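Local coordinates for AlyGC (Glaciecola chathamensis, PDB 5GKD), which cleaves alginate as a lyase of polysaccharide lyase family 6, built from two parallel beta-helix domains in one chain, at residues 168-173 against 427-432; 283-288 against 330-335; 322-327 against 364-369; 390-393 against 397-400; 666-671 against 681-686. All blocks are in the same frame, centred on the assembly; numbering follows the deposited sequence.

Interaction 1 (168-173 against 427-432); sequences HNYFGP and YPKVEP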
# COMPACT_ATOMS: atom_id res chain seq x y z
N HIS A 168 -17.04 -7.99 -35.45
CA HIS A 168 -18.29 -8.35 -34.79
C HIS A 168 -18.10 -8.63 -33.30
O HIS A 168 -18.84 -9.43 -32.73
CB HIS A 168 -18.93 -9.56 -35.46
CG HIS A 168 -19.37 -9.31 -36.86
ND1 HIS A 168 -18.58 -9.61 -37.95
CD2 HIS A 168 -20.50 -8.76 -37.36
CE1 HIS A 168 -19.22 -9.27 -39.06
NE2 HIS A 168 -20.38 -8.75 -38.72
N ASN A 169 -17.14 -8.00 -32.66
CA ASN A 169 -16.94 -8.18 -31.24
C ASN A 169 -17.72 -7.13 -30.46
O ASN A 169 -17.94 -6.01 -30.93
CB ASN A 169 -15.47 -8.10 -30.88
CG ASN A 169 -14.67 -9.22 -31.51
OD1 ASN A 169 -14.84 -10.38 -31.15
ND2 ASN A 169 -13.79 -8.88 -32.45
N TYR A 170 -18.18 -7.51 -29.27
CA TYR A 170 -18.75 -6.58 -28.32
C TYR A 170 -17.66 -6.20 -27.34
O TYR A 170 -17.26 -7.01 -26.50
CB TYR A 170 -19.95 -7.16 -27.59
CG TYR A 170 -20.54 -6.25 -26.51
CD1 TYR A 170 -21.09 -5.01 -26.84
CD2 TYR A 170 -20.57 -6.65 -25.18
CE1 TYR A 170 -21.63 -4.19 -25.86
CE2 TYR A 170 -21.11 -5.85 -24.20
CZ TYR A 170 -21.63 -4.61 -24.54
OH TYR A 170 -22.15 -3.82 -23.55
N PHE A 171 -17.15 -4.98 -27.48
CA PHE A 171 -16.27 -4.41 -26.47
C PHE A 171 -17.16 -3.63 -25.52
O PHE A 171 -17.52 -2.48 -25.78
CB PHE A 171 -15.19 -3.54 -27.11
CG PHE A 171 -14.22 -4.31 -27.98
CD1 PHE A 171 -13.24 -5.09 -27.42
CD2 PHE A 171 -14.29 -4.24 -29.37
CE1 PHE A 171 -12.34 -5.80 -28.22
CE2 PHE A 171 -13.39 -4.95 -30.17
CZ PHE A 171 -12.42 -5.73 -29.59
N GLY A 172 -17.54 -4.29 -24.42
CA GLY A 172 -18.42 -3.72 -23.44
C GLY A 172 -17.72 -2.71 -22.56
O GLY A 172 -16.54 -2.42 -22.70
N PRO A 173 -18.48 -2.17 -21.62
CA PRO A 173 -17.98 -1.09 -20.76
C PRO A 173 -16.64 -1.38 -20.10
O PRO A 173 -16.41 -2.44 -19.52
CB PRO A 173 -19.10 -0.94 -19.71
CG PRO A 173 -20.36 -1.30 -20.48
CD PRO A 173 -19.94 -2.40 -21.45
N TYR A 427 -25.11 -14.71 -23.96
CA TYR A 427 -24.56 -14.05 -22.79
C TYR A 427 -25.06 -12.60 -22.79
O TYR A 427 -24.87 -11.89 -23.78
CB TYR A 427 -23.04 -14.09 -22.78
CG TYR A 427 -22.42 -13.94 -21.41
CD1 TYR A 427 -22.21 -15.05 -20.60
CD2 TYR A 427 -22.02 -12.70 -20.94
CE1 TYR A 427 -21.64 -14.92 -19.37
CE2 TYR A 427 -21.44 -12.57 -19.69
CZ TYR A 427 -21.25 -13.69 -18.91
OH TYR A 427 -20.68 -13.59 -17.66
N PRO A 428 -25.68 -12.15 -21.70
CA PRO A 428 -26.35 -10.84 -21.72
C PRO A 428 -25.38 -9.67 -21.69
O PRO A 428 -24.30 -9.75 -21.12
CB PRO A 428 -27.21 -10.87 -20.44
CG PRO A 428 -26.42 -11.77 -19.52
CD PRO A 428 -25.89 -12.86 -20.43
N LYS A 429 -25.80 -8.58 -22.33
CA LYS A 429 -25.12 -7.30 -22.24
C LYS A 429 -25.81 -6.48 -21.15
O LYS A 429 -27.01 -6.20 -21.25
CB LYS A 429 -25.15 -6.57 -23.58
CG LYS A 429 -24.52 -7.38 -24.72
CD LYS A 429 -24.52 -6.62 -26.03
CE LYS A 429 -23.79 -7.40 -27.13
NZ LYS A 429 -24.49 -8.65 -27.52
N VAL A 430 -25.07 -6.09 -20.13
CA VAL A 430 -25.65 -5.74 -18.84
C VAL A 430 -25.11 -4.38 -18.39
O VAL A 430 -24.17 -3.84 -18.97
CB VAL A 430 -25.37 -6.86 -17.80
CG1 VAL A 430 -23.97 -6.76 -17.17
CG2 VAL A 430 -26.49 -6.96 -16.79
N GLU A 431 -25.74 -3.81 -17.39
CA GLU A 431 -25.25 -2.52 -16.92
C GLU A 431 -24.11 -2.72 -15.92
O GLU A 431 -24.22 -3.56 -15.03
CB GLU A 431 -26.38 -1.73 -16.26
CG GLU A 431 -27.36 -1.17 -17.26
CD GLU A 431 -26.66 -0.29 -18.28
OE1 GLU A 431 -26.24 0.82 -17.88
OE2 GLU A 431 -26.49 -0.72 -19.45
N PRO A 432 -23.03 -1.95 -16.04
CA PRO A 432 -21.84 -2.18 -15.20
C PRO A 432 -21.95 -1.67 -13.77
O PRO A 432 -21.28 -2.21 -12.88
CB PRO A 432 -20.73 -1.44 -15.95
CG PRO A 432 -21.43 -0.39 -16.75
CD PRO A 432 -22.77 -0.98 -17.12
O HOH W 1 -24.66 -3.28 -21.84

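Interaction 2 (283-288 against 330-335); sequences YRFGSG and KERSAA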
# COMPACT_ATOMS: atom_id res chain seq x y z
N TYR A 283 -12.37 17.55 -25.99
CA TYR A 283 -11.50 18.62 -26.47
C TYR A 283 -10.04 18.16 -26.38
O TYR A 283 -9.74 17.10 -25.85
CB TYR A 283 -11.71 19.92 -25.68
CG TYR A 283 -11.55 19.81 -24.19
CD1 TYR A 283 -10.31 19.93 -23.59
CD2 TYR A 283 -12.65 19.58 -23.37
CE1 TYR A 283 -10.16 19.83 -22.22
CE2 TYR A 283 -12.51 19.47 -22.01
CZ TYR A 283 -11.27 19.60 -21.44
OH TYR A 283 -11.14 19.49 -20.07
N ARG A 284 -9.15 19.00 -26.89
CA ARG A 284 -7.71 18.74 -26.98
C ARG A 284 -7.53 17.38 -27.66
O ARG A 284 -8.10 17.16 -28.73
CB ARG A 284 -7.05 18.88 -25.62
CG ARG A 284 -5.53 19.01 -25.73
CD ARG A 284 -4.89 19.63 -24.48
NE ARG A 284 -3.49 19.97 -24.75
CZ ARG A 284 -2.47 19.14 -24.58
NH1 ARG A 284 -2.66 17.91 -24.11
NH2 ARG A 284 -1.24 19.55 -24.86
N PHE A 285 -6.77 16.45 -27.08
CA PHE A 285 -6.57 15.17 -27.74
C PHE A 285 -7.83 14.31 -27.76
O PHE A 285 -7.89 13.34 -28.52
CB PHE A 285 -5.42 14.40 -27.06
CG PHE A 285 -4.08 15.11 -27.13
CD1 PHE A 285 -3.90 16.24 -27.92
CD2 PHE A 285 -2.99 14.61 -26.41
CE1 PHE A 285 -2.67 16.88 -27.97
CE2 PHE A 285 -1.77 15.22 -26.45
CZ PHE A 285 -1.60 16.37 -27.24
N GLY A 286 -8.85 14.64 -26.96
CA GLY A 286 -10.11 13.92 -27.01
C GLY A 286 -11.19 14.60 -27.83
O GLY A 286 -12.39 14.32 -27.63
N SER A 287 -10.80 15.49 -28.74
CA SER A 287 -11.77 16.18 -29.59
C SER A 287 -12.48 15.21 -30.53
O SER A 287 -12.01 14.09 -30.80
CB SER A 287 -11.09 17.27 -30.41
OG SER A 287 -10.46 18.22 -29.57
N GLY A 288 -13.62 15.66 -31.06
CA GLY A 288 -14.30 14.91 -32.10
C GLY A 288 -13.42 14.70 -33.32
O GLY A 288 -13.42 13.63 -33.92
N LYS A 330 6.46 24.15 -27.71
CA LYS A 330 7.87 24.26 -28.06
C LYS A 330 8.44 22.93 -28.55
O LYS A 330 9.31 22.93 -29.42
CB LYS A 330 8.67 24.78 -26.87
CG LYS A 330 8.20 26.14 -26.38
CD LYS A 330 8.46 27.22 -27.41
CE LYS A 330 8.37 28.61 -26.79
NZ LYS A 330 9.15 28.71 -25.51
N GLU A 331 7.94 21.81 -28.02
CA GLU A 331 8.36 20.50 -28.51
C GLU A 331 7.65 20.15 -29.81
O GLU A 331 8.30 19.85 -30.81
CB GLU A 331 8.10 19.42 -27.45
CG GLU A 331 8.55 18.03 -27.87
CD GLU A 331 7.86 16.89 -27.12
OE1 GLU A 331 6.88 17.17 -26.40
OE2 GLU A 331 8.31 15.72 -27.27
N ARG A 332 6.31 20.18 -29.80
CA ARG A 332 5.50 19.78 -30.96
C ARG A 332 5.29 20.99 -31.89
O ARG A 332 4.21 21.56 -32.00
CB ARG A 332 4.17 19.19 -30.50
CG ARG A 332 4.26 17.83 -29.81
CD ARG A 332 2.87 17.35 -29.39
NE ARG A 332 2.36 18.09 -28.24
CZ ARG A 332 2.01 17.55 -27.08
NH1 ARG A 332 2.10 16.25 -26.91
NH2 ARG A 332 1.58 18.31 -26.10
N SER A 333 6.35 21.33 -32.61
CA SER A 333 6.39 22.56 -33.39
C SER A 333 6.18 22.32 -34.88
O SER A 333 6.21 23.27 -35.65
CB SER A 333 7.72 23.28 -33.16
OG SER A 333 8.79 22.47 -33.61
N ALA A 334 5.99 21.07 -35.30
CA ALA A 334 5.85 20.72 -36.71
C ALA A 334 4.36 20.66 -37.03
O ALA A 334 3.68 19.70 -36.67
CB ALA A 334 6.54 19.39 -37.01
N ALA A 335 3.86 21.70 -37.72
CA ALA A 335 2.45 21.81 -38.08
C ALA A 335 2.12 20.91 -39.27
O ALA A 335 3.02 20.46 -39.99
CB ALA A 335 2.11 23.26 -38.40

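Interaction 3 (322-327 against 364-369); sequences IQFAAG and IKFKDN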
# COMPACT_ATOMS: atom_id res chain seq x y z
N ILE A 322 -13.35 20.70 -33.05
CA ILE A 322 -12.51 20.24 -34.15
C ILE A 322 -11.22 21.03 -34.03
O ILE A 322 -11.22 22.25 -34.21
CB ILE A 322 -13.16 20.49 -35.52
CG1 ILE A 322 -14.44 19.66 -35.70
CG2 ILE A 322 -12.17 20.20 -36.63
CD1 ILE A 322 -15.19 20.04 -36.98
N GLN A 323 -10.11 20.35 -33.75
CA GLN A 323 -8.89 21.05 -33.37
C GLN A 323 -7.76 20.70 -34.33
O GLN A 323 -7.41 19.53 -34.49
CB GLN A 323 -8.55 20.75 -31.92
CG GLN A 323 -9.67 21.20 -30.99
CD GLN A 323 -9.25 21.44 -29.54
OE1 GLN A 323 -8.19 21.01 -29.10
NE2 GLN A 323 -10.09 22.14 -28.79
N PHE A 324 -7.20 21.73 -34.96
CA PHE A 324 -6.10 21.57 -35.89
C PHE A 324 -4.82 22.06 -35.24
O PHE A 324 -4.84 23.04 -34.48
CB PHE A 324 -6.35 22.35 -37.19
CG PHE A 324 -7.60 21.93 -37.93
CD1 PHE A 324 -7.66 20.70 -38.57
CD2 PHE A 324 -8.67 22.77 -38.03
CE1 PHE A 324 -8.80 20.32 -39.28
CE2 PHE A 324 -9.81 22.40 -38.75
CZ PHE A 324 -9.87 21.18 -39.36
N ALA A 325 -3.72 21.39 -35.54
CA ALA A 325 -2.43 21.64 -34.91
C ALA A 325 -2.50 21.50 -33.38
O ALA A 325 -1.75 22.14 -32.65
CB ALA A 325 -1.88 23.00 -35.31
N ALA A 326 -3.39 20.64 -32.89
CA ALA A 326 -3.52 20.42 -31.46
C ALA A 326 -2.23 19.88 -30.85
O ALA A 326 -1.52 19.09 -31.46
CB ALA A 326 -4.68 19.46 -31.18
N GLY A 327 -1.94 20.31 -29.64
CA GLY A 327 -0.68 19.97 -29.01
C GLY A 327 0.47 20.87 -29.38
O GLY A 327 1.60 20.61 -28.94
N ILE A 364 -2.90 22.49 -44.58
CA ILE A 364 -4.13 21.76 -44.86
C ILE A 364 -4.93 22.58 -45.87
O ILE A 364 -5.32 23.72 -45.57
CB ILE A 364 -4.97 21.54 -43.59
CG1 ILE A 364 -4.18 20.87 -42.46
CG2 ILE A 364 -6.22 20.75 -43.91
CD1 ILE A 364 -4.98 20.77 -41.18
N LYS A 365 -5.23 22.00 -47.02
CA LYS A 365 -6.07 22.70 -47.99
C LYS A 365 -7.50 22.23 -47.84
O LYS A 365 -7.80 21.03 -47.88
CB LYS A 365 -5.58 22.51 -49.43
CG LYS A 365 -5.67 23.87 -50.22
CD LYS A 365 -6.21 23.73 -51.64
CE LYS A 365 -7.01 24.98 -52.10
NZ LYS A 365 -6.30 26.31 -52.09
N PHE A 366 -8.39 23.19 -47.64
CA PHE A 366 -9.81 22.94 -47.44
C PHE A 366 -10.54 23.24 -48.74
O PHE A 366 -10.30 24.26 -49.37
CB PHE A 366 -10.34 23.84 -46.31
CG PHE A 366 -9.67 23.62 -44.97
CD1 PHE A 366 -8.49 24.27 -44.66
CD2 PHE A 366 -10.22 22.76 -44.03
CE1 PHE A 366 -7.88 24.08 -43.43
CE2 PHE A 366 -9.61 22.56 -42.81
CZ PHE A 366 -8.44 23.22 -42.50
N LYS A 367 -11.45 22.34 -49.12
CA LYS A 367 -12.22 22.51 -50.34
C LYS A 367 -13.58 21.86 -50.18
O LYS A 367 -13.69 20.76 -49.66
CB LYS A 367 -11.50 21.87 -51.53
CG LYS A 367 -11.15 22.82 -52.60
CD LYS A 367 -10.10 22.22 -53.49
CE LYS A 367 -9.98 23.04 -54.78
NZ LYS A 367 -9.79 24.51 -54.56
N ASP A 368 -14.63 22.57 -50.61
CA ASP A 368 -15.96 21.99 -50.70
C ASP A 368 -16.45 21.40 -49.38
O ASP A 368 -17.02 20.31 -49.36
CB ASP A 368 -16.02 20.93 -51.81
CG ASP A 368 -15.72 21.50 -53.17
OD1 ASP A 368 -16.15 22.64 -53.44
OD2 ASP A 368 -15.02 20.83 -53.97
N ASN A 369 -16.24 22.11 -48.28
CA ASN A 369 -16.85 21.72 -47.01
C ASN A 369 -18.09 22.57 -46.76
O ASN A 369 -18.09 23.76 -47.04
CB ASN A 369 -15.86 21.87 -45.85
CG ASN A 369 -14.63 21.01 -46.04
OD1 ASN A 369 -14.69 19.78 -45.93
ND2 ASN A 369 -13.51 21.65 -46.34

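Interaction 4 (390-393 against 397-400); sequences MQRH and LLYP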
# COMPACT_ATOMS: atom_id res chain seq x y z
N MET A 390 -31.20 18.74 -40.80
CA MET A 390 -30.84 17.33 -40.77
C MET A 390 -32.06 16.50 -40.40
O MET A 390 -32.88 16.91 -39.58
CB MET A 390 -29.71 17.09 -39.77
CG MET A 390 -28.48 17.92 -40.05
SD MET A 390 -27.66 17.38 -41.56
CE MET A 390 -26.60 16.12 -40.91
N GLN A 391 -32.19 15.33 -41.00
CA GLN A 391 -33.20 14.40 -40.54
C GLN A 391 -32.62 13.00 -40.52
O GLN A 391 -31.79 12.64 -41.35
CB GLN A 391 -34.46 14.45 -41.39
CG GLN A 391 -34.34 13.83 -42.73
CD GLN A 391 -35.70 13.79 -43.42
OE1 GLN A 391 -35.80 13.40 -44.57
NE2 GLN A 391 -36.74 14.21 -42.70
N ARG A 392 -33.08 12.21 -39.55
CA ARG A 392 -32.47 10.91 -39.30
C ARG A 392 -33.07 9.84 -40.20
O ARG A 392 -34.27 9.61 -40.17
CB ARG A 392 -32.65 10.53 -37.83
CG ARG A 392 -31.60 9.55 -37.35
CD ARG A 392 -31.70 9.34 -35.87
NE ARG A 392 -31.38 10.53 -35.08
CZ ARG A 392 -30.14 10.96 -34.85
NH1 ARG A 392 -29.11 10.32 -35.40
NH2 ARG A 392 -29.93 12.03 -34.09
N HIS A 393 -32.22 9.19 -41.00
CA HIS A 393 -32.64 8.09 -41.84
C HIS A 393 -32.89 6.82 -41.00
O HIS A 393 -32.63 6.78 -39.79
CB HIS A 393 -31.60 7.81 -42.91
CG HIS A 393 -31.60 8.79 -44.04
ND1 HIS A 393 -31.03 8.51 -45.26
CD2 HIS A 393 -32.08 10.05 -44.13
CE1 HIS A 393 -31.18 9.55 -46.07
NE2 HIS A 393 -31.81 10.50 -45.40
N LEU A 397 -28.80 7.47 -38.82
CA LEU A 397 -27.88 8.58 -39.03
C LEU A 397 -28.59 9.80 -39.61
O LEU A 397 -29.55 9.68 -40.38
CB LEU A 397 -26.73 8.17 -39.94
CG LEU A 397 -25.93 6.92 -39.57
CD1 LEU A 397 -24.84 6.71 -40.59
CD2 LEU A 397 -25.37 7.04 -38.17
N LEU A 398 -28.08 10.98 -39.25
CA LEU A 398 -28.61 12.25 -39.73
C LEU A 398 -28.04 12.61 -41.09
O LEU A 398 -26.83 12.49 -41.33
CB LEU A 398 -28.28 13.37 -38.74
CG LEU A 398 -29.00 13.32 -37.39
CD1 LEU A 398 -28.38 14.32 -36.43
CD2 LEU A 398 -30.48 13.62 -37.60
N TYR A 399 -28.91 13.07 -41.98
CA TYR A 399 -28.56 13.55 -43.31
C TYR A 399 -29.26 14.86 -43.62
O TYR A 399 -30.38 15.10 -43.16
CB TYR A 399 -28.93 12.52 -44.39
CG TYR A 399 -28.14 11.24 -44.29
CD1 TYR A 399 -28.56 10.20 -43.48
CD2 TYR A 399 -26.98 11.08 -45.03
CE1 TYR A 399 -27.84 9.02 -43.39
CE2 TYR A 399 -26.25 9.92 -44.95
CZ TYR A 399 -26.68 8.89 -44.12
OH TYR A 399 -25.93 7.74 -44.07
N PRO A 400 -28.63 15.74 -44.40
CA PRO A 400 -29.35 16.91 -44.92
C PRO A 400 -30.63 16.48 -45.64
O PRO A 400 -30.65 15.48 -46.35
CB PRO A 400 -28.35 17.53 -45.91
CG PRO A 400 -27.01 16.98 -45.53
CD PRO A 400 -27.28 15.61 -44.98
O HOH W 2 -32.56 13.46 -45.67

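Interaction 5 (666-671 against 681-686); sequences QVNKMT and IIFELT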
# COMPACT_ATOMS: atom_id res chain seq x y z
N GLN A 666 -6.35 18.91 -14.18
CA GLN A 666 -6.55 19.34 -15.55
C GLN A 666 -7.69 20.34 -15.71
O GLN A 666 -7.68 21.14 -16.65
CB GLN A 666 -6.80 18.12 -16.42
CG GLN A 666 -5.74 17.03 -16.20
CD GLN A 666 -5.50 16.18 -17.42
OE1 GLN A 666 -5.36 16.69 -18.53
NE2 GLN A 666 -5.48 14.86 -17.22
N VAL A 667 -8.67 20.32 -14.81
CA VAL A 667 -9.76 21.28 -14.80
C VAL A 667 -9.93 21.78 -13.37
O VAL A 667 -10.22 20.99 -12.46
CB VAL A 667 -11.07 20.68 -15.33
CG1 VAL A 667 -12.21 21.67 -15.13
CG2 VAL A 667 -10.93 20.29 -16.80
N ASN A 668 -9.78 23.09 -13.17
CA ASN A 668 -9.87 23.69 -11.85
C ASN A 668 -10.84 24.86 -11.90
O ASN A 668 -10.65 25.78 -12.70
CB ASN A 668 -8.51 24.16 -11.36
CG ASN A 668 -7.47 23.07 -11.40
OD1 ASN A 668 -7.49 22.18 -10.56
ND2 ASN A 668 -6.56 23.14 -12.36
N LYS A 669 -11.87 24.83 -11.06
CA LYS A 669 -12.87 25.89 -11.01
C LYS A 669 -13.18 26.21 -9.55
O LYS A 669 -13.79 25.39 -8.85
CB LYS A 669 -14.13 25.47 -11.76
CG LYS A 669 -15.29 26.47 -11.71
CD LYS A 669 -16.46 26.03 -12.60
CE LYS A 669 -17.79 26.65 -12.15
NZ LYS A 669 -18.94 25.67 -12.23
N MET A 670 -12.76 27.38 -9.09
CA MET A 670 -13.06 27.85 -7.73
C MET A 670 -13.81 29.17 -7.82
O MET A 670 -13.25 30.18 -8.27
CB MET A 670 -11.78 28.02 -6.90
CG MET A 670 -11.33 26.79 -6.11
SD MET A 670 -10.68 25.46 -7.13
CE MET A 670 -9.65 26.35 -8.22
N THR A 671 -15.04 29.18 -7.33
CA THR A 671 -16.00 30.24 -7.64
C THR A 671 -16.81 30.59 -6.40
O THR A 671 -17.34 29.69 -5.73
CB THR A 671 -16.92 29.76 -8.79
OG1 THR A 671 -16.43 30.26 -10.03
CG2 THR A 671 -18.36 30.15 -8.59
N ILE A 681 -4.51 28.99 -1.60
CA ILE A 681 -4.67 28.01 -2.66
C ILE A 681 -3.36 27.92 -3.44
O ILE A 681 -2.75 28.95 -3.73
CB ILE A 681 -5.83 28.41 -3.59
CG1 ILE A 681 -7.15 28.43 -2.84
CG2 ILE A 681 -5.89 27.51 -4.82
CD1 ILE A 681 -8.25 29.11 -3.65
N ILE A 682 -2.91 26.72 -3.77
CA ILE A 682 -1.65 26.57 -4.50
C ILE A 682 -1.85 25.65 -5.69
O ILE A 682 -2.26 24.49 -5.52
CB ILE A 682 -0.51 26.04 -3.62
CG1 ILE A 682 -0.24 26.97 -2.44
CG2 ILE A 682 0.76 25.90 -4.46
CD1 ILE A 682 0.97 26.59 -1.61
N PHE A 683 -1.57 26.17 -6.88
CA PHE A 683 -1.59 25.39 -8.11
C PHE A 683 -0.17 25.02 -8.50
O PHE A 683 0.73 25.86 -8.45
CB PHE A 683 -2.26 26.17 -9.25
CG PHE A 683 -3.71 26.45 -9.01
CD1 PHE A 683 -4.65 25.47 -9.23
CD2 PHE A 683 -4.13 27.68 -8.54
CE1 PHE A 683 -5.99 25.72 -8.99
CE2 PHE A 683 -5.46 27.93 -8.30
CZ PHE A 683 -6.39 26.95 -8.52
N GLU A 684 0.01 23.76 -8.85
CA GLU A 684 1.23 23.26 -9.46
C GLU A 684 0.81 22.65 -10.80
O GLU A 684 0.51 21.46 -10.90
CB GLU A 684 1.96 22.28 -8.49
CG GLU A 684 2.40 22.94 -7.17
CD GLU A 684 3.21 22.03 -6.25
OE1 GLU A 684 3.11 20.80 -6.39
OE2 GLU A 684 3.94 22.56 -5.38
N LEU A 685 0.73 23.47 -11.81
CA LEU A 685 0.31 23.08 -13.13
C LEU A 685 1.35 22.28 -13.89
O LEU A 685 2.47 22.65 -13.90
CB LEU A 685 -0.12 24.30 -13.91
CG LEU A 685 -1.22 25.11 -13.27
CD1 LEU A 685 -1.33 26.47 -13.89
CD2 LEU A 685 -2.55 24.38 -13.25
N THR A 686 0.94 21.18 -14.51
CA THR A 686 1.83 20.33 -15.28
C THR A 686 1.53 20.41 -16.78
O THR A 686 1.01 21.35 -17.24
CB THR A 686 1.72 18.86 -14.85
OG1 THR A 686 0.42 18.38 -15.13
CG2 THR A 686 1.99 18.70 -13.39

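Interaction 1 (168-173 against 427-432)
The aliphatic chain of Lys429 lies over one face of the Tyr170 ring, while Gly172 CA sits against the opposite face, offset toward the rim. Lys429 CD stands nearly above the ring centre, 3.7 Å from the centroid of the Tyr170 ring and only 6° off its normal, a well-placed CH-pi contact. Farther along, Lys429 CE comes down to 3.5 Å from Tyr170 CG. The two side chains run alongside each other with opposite headings, and a bend at the last lysine torsion (chi4 67°) turns the amine toward its hydrogen-bond partner, Val422 O. With NZ 5.1 Å from the Tyr170 ring centroid, any cation-pi attraction is weak. Strand 170-171 belongs to the N-terminal parallel beta-helix, between strands 134-141 and 200-207; segment 427-432 is irregular chain on the way to the second beta-helix, laid against this coil. The phenol oxygen is hydrogen-bonded to Asp207, and a water also donates to it, spanning 3.1 Å to Tyr170 OH and 3.0 Å to Val430 O. Farther along both segments, two proline rings meet roughly perpendicular, with Pro173 CB 3.8 Å from Pro432 CG.

Interaction 2 (283-288 against 330-335)
Phe285 and Arg332 approach each other end to face, the Phe285 ring pressing its CZ edge against one face of the guanidinium. Both belong to irregular loops that follow strands of the N-terminal parallel beta-helix, and they meet beside the carbonate pocket: Phe285 is near the ion, and Arg332 makes a cation-pi contact with Tyr303, one of the pocket residues. This is the tight, buried part of the contact. Phe285 CZ lies 3.7 Å from Arg332 NH1 and 3.8 Å from Arg332 CZ, and the two planes stand at 86°. A bend at chi3 (-73°) swings the Arg332 guanidinium across the end of the ring, and a hydrogen bond from Arg332 NE to Gly327 O helps hold it there.

The looser part belongs to Arg284, which is partly exposed and touches Arg332 only through its terminal nitrogen. The backbones stay far apart here. Arg284 NH2 and Arg332 NH2 are both donors, 3.3 Å apart, and do not bond to each other; both form salt bridges to Glu631 OE2 from the second beta-helix, so the carboxylate probably offsets their charges. Glu689 holds Arg284 NE as well. At its tip Arg284 also sets NH1 over a face of Phe285, 3.6 Å above the ring plane and toward the rim. At the root of this loop, Ser287 OG donates to Arg284 O over 2.7 Å, on the same face of the carbonyl plane as Ser287 N.

Interaction 3 (322-327 against 364-369)
Phe324 and Phe366 meet edge to face in the interior of the N-terminal parallel beta-helix, near its C-terminal end, bringing a corner of one coil against strand 364-367 farther along the stack. The aromatic part is a T-shaped pair: Phe366 presents its CE2-CZ edge to one face of Phe324, with centroids 5.4 Å apart and planes at 77°. The approach is off-centre, so Phe366 CE2 comes closest to Phe324 CZ, at 3.7 Å. Phe383 meets the Phe366 ring as well, while Met341, Val291 and Ile355 pack around Phe324.

The remaining contacts are apolar, isoleucine carbons against the rings, and no hydrogen bond crosses between the segments. Ile364 uses its two branches differently. CG2 rests over a face of Phe366, 3.6 Å above the ring plane. The other branch is extended (chi2 175°) and reaches across to the second ring, placing Ile364 CD1 3.7 Å from Phe324 CD1.

Interaction 4 (390-393 against 397-400)
Arg392 passes over Leu398 at a slant, and almost every atom of its side chain has something to rest on. CB starts 3.8 Å from Leu398 CD2. With CG turned roughly opposite the backbone N (chi1 -155°), the chain next passes the backbone, Arg392 CG standing 3.7 Å from Leu397 O. A bend at chi3 (-66°) then folds the guanidinium back over the leucine, NE lying near Leu398 CD2 and one face of the group meeting the branch point: Arg392 CZ is 3.6 Å from Leu398 CG, and NH2 is the same distance from Leu398 CD1. At the tip, NH1 is hydrogen-bonded to Gly396 O and NH2 forms a salt bridge with Glu278, so both ends of the flat group are fixed.

The backbones beneath form a short antiparallel beta-hairpin packed against strands 271-278 and 339-347 of the beta-helix. Gln391 and Tyr399 are its hydrogen-bonded pair, each N donating to the other's O, with 2.8 Å from Gln391 N to Tyr399 O. His393 N adds a further bond to Leu397 O, also 2.8 Å.

On the Gln391 and Tyr399 face, Tyr399 CD1 sits over the centre of the His393 imidazole, 3.4 Å from His393 CG, though the rings are inclined by 33°. A water lies in the imidazole plane at its edge, bonded to NE2. At the other end of the ladder, the twice-bent Met390 side chain tucks its sulfur 3.4 Å from Pro400 N.

Interaction 5 (666-671 against 681-686)
Met670 and Asn668 both reach across to the ring of Phe683, and the contact is carried by carbon atoms. The closest approach is Met670 CE to Phe683 CZ at 3.3 Å, tight for a methyl group against an aromatic carbon. The methyl lies in the ring plane at the edge, so it meets the rim of the phenylalanine and not its face. Bends at chi2 and chi3 curl the thioether round to bring CE there. Next to it, Phe683 CE1 is shared: Met670 CE lies 3.8 Å from it, and Asn668 CB stands at the same distance from Phe683 CE1. The asparagine runs alongside the phenylalanine, amide and ring planes 63° apart. Leu685 adds a looser touch, its CD2 4.3 Å from Asn668 ND2.

The polar part concerns the buried Asn668 amide, and no hydrogen bond joins the two segments. OD1 is bonded to Thr665 OG1 and ND2 to Thr692 OG1, which satisfies both ends and fixes the rotation of the amide beside the ring.

Strands 667-671 and 681-685 run nearly antiparallel, at 163°, with axes 10.7 Å apart, too far for backbone pairing. They are facing walls of one coil whose inward-pointing side chains fill the interior, lined further by Leu662 and Val694, as in a parallel beta-helix, here the C-terminal one.

In the fold
Interaction 2 is the junction of the set. It touches interaction 3 through a probable hydrogen bond, 2.7 Å from Arg332 NE to Gly327 O, and interaction 5 where Tyr283 OH packs 3.4 Å from Val667 CG2, so the loops of the first beta-helix there meet the second. It is also the contact beside the carbonate and calcium: the Phe285 side chain is about 4 Å from the carbonate held by Glu214, Arg240, Arg264 and Tyr303, and about 9 Å from the calcium bound by Asn180, Glu183, Glu212 and Glu214. Interaction 1 lies across the chain's centre from interaction 2, centres 32 Å apart. Interactions 4 and 5 are the most distant pair, with centres 41 Å apart.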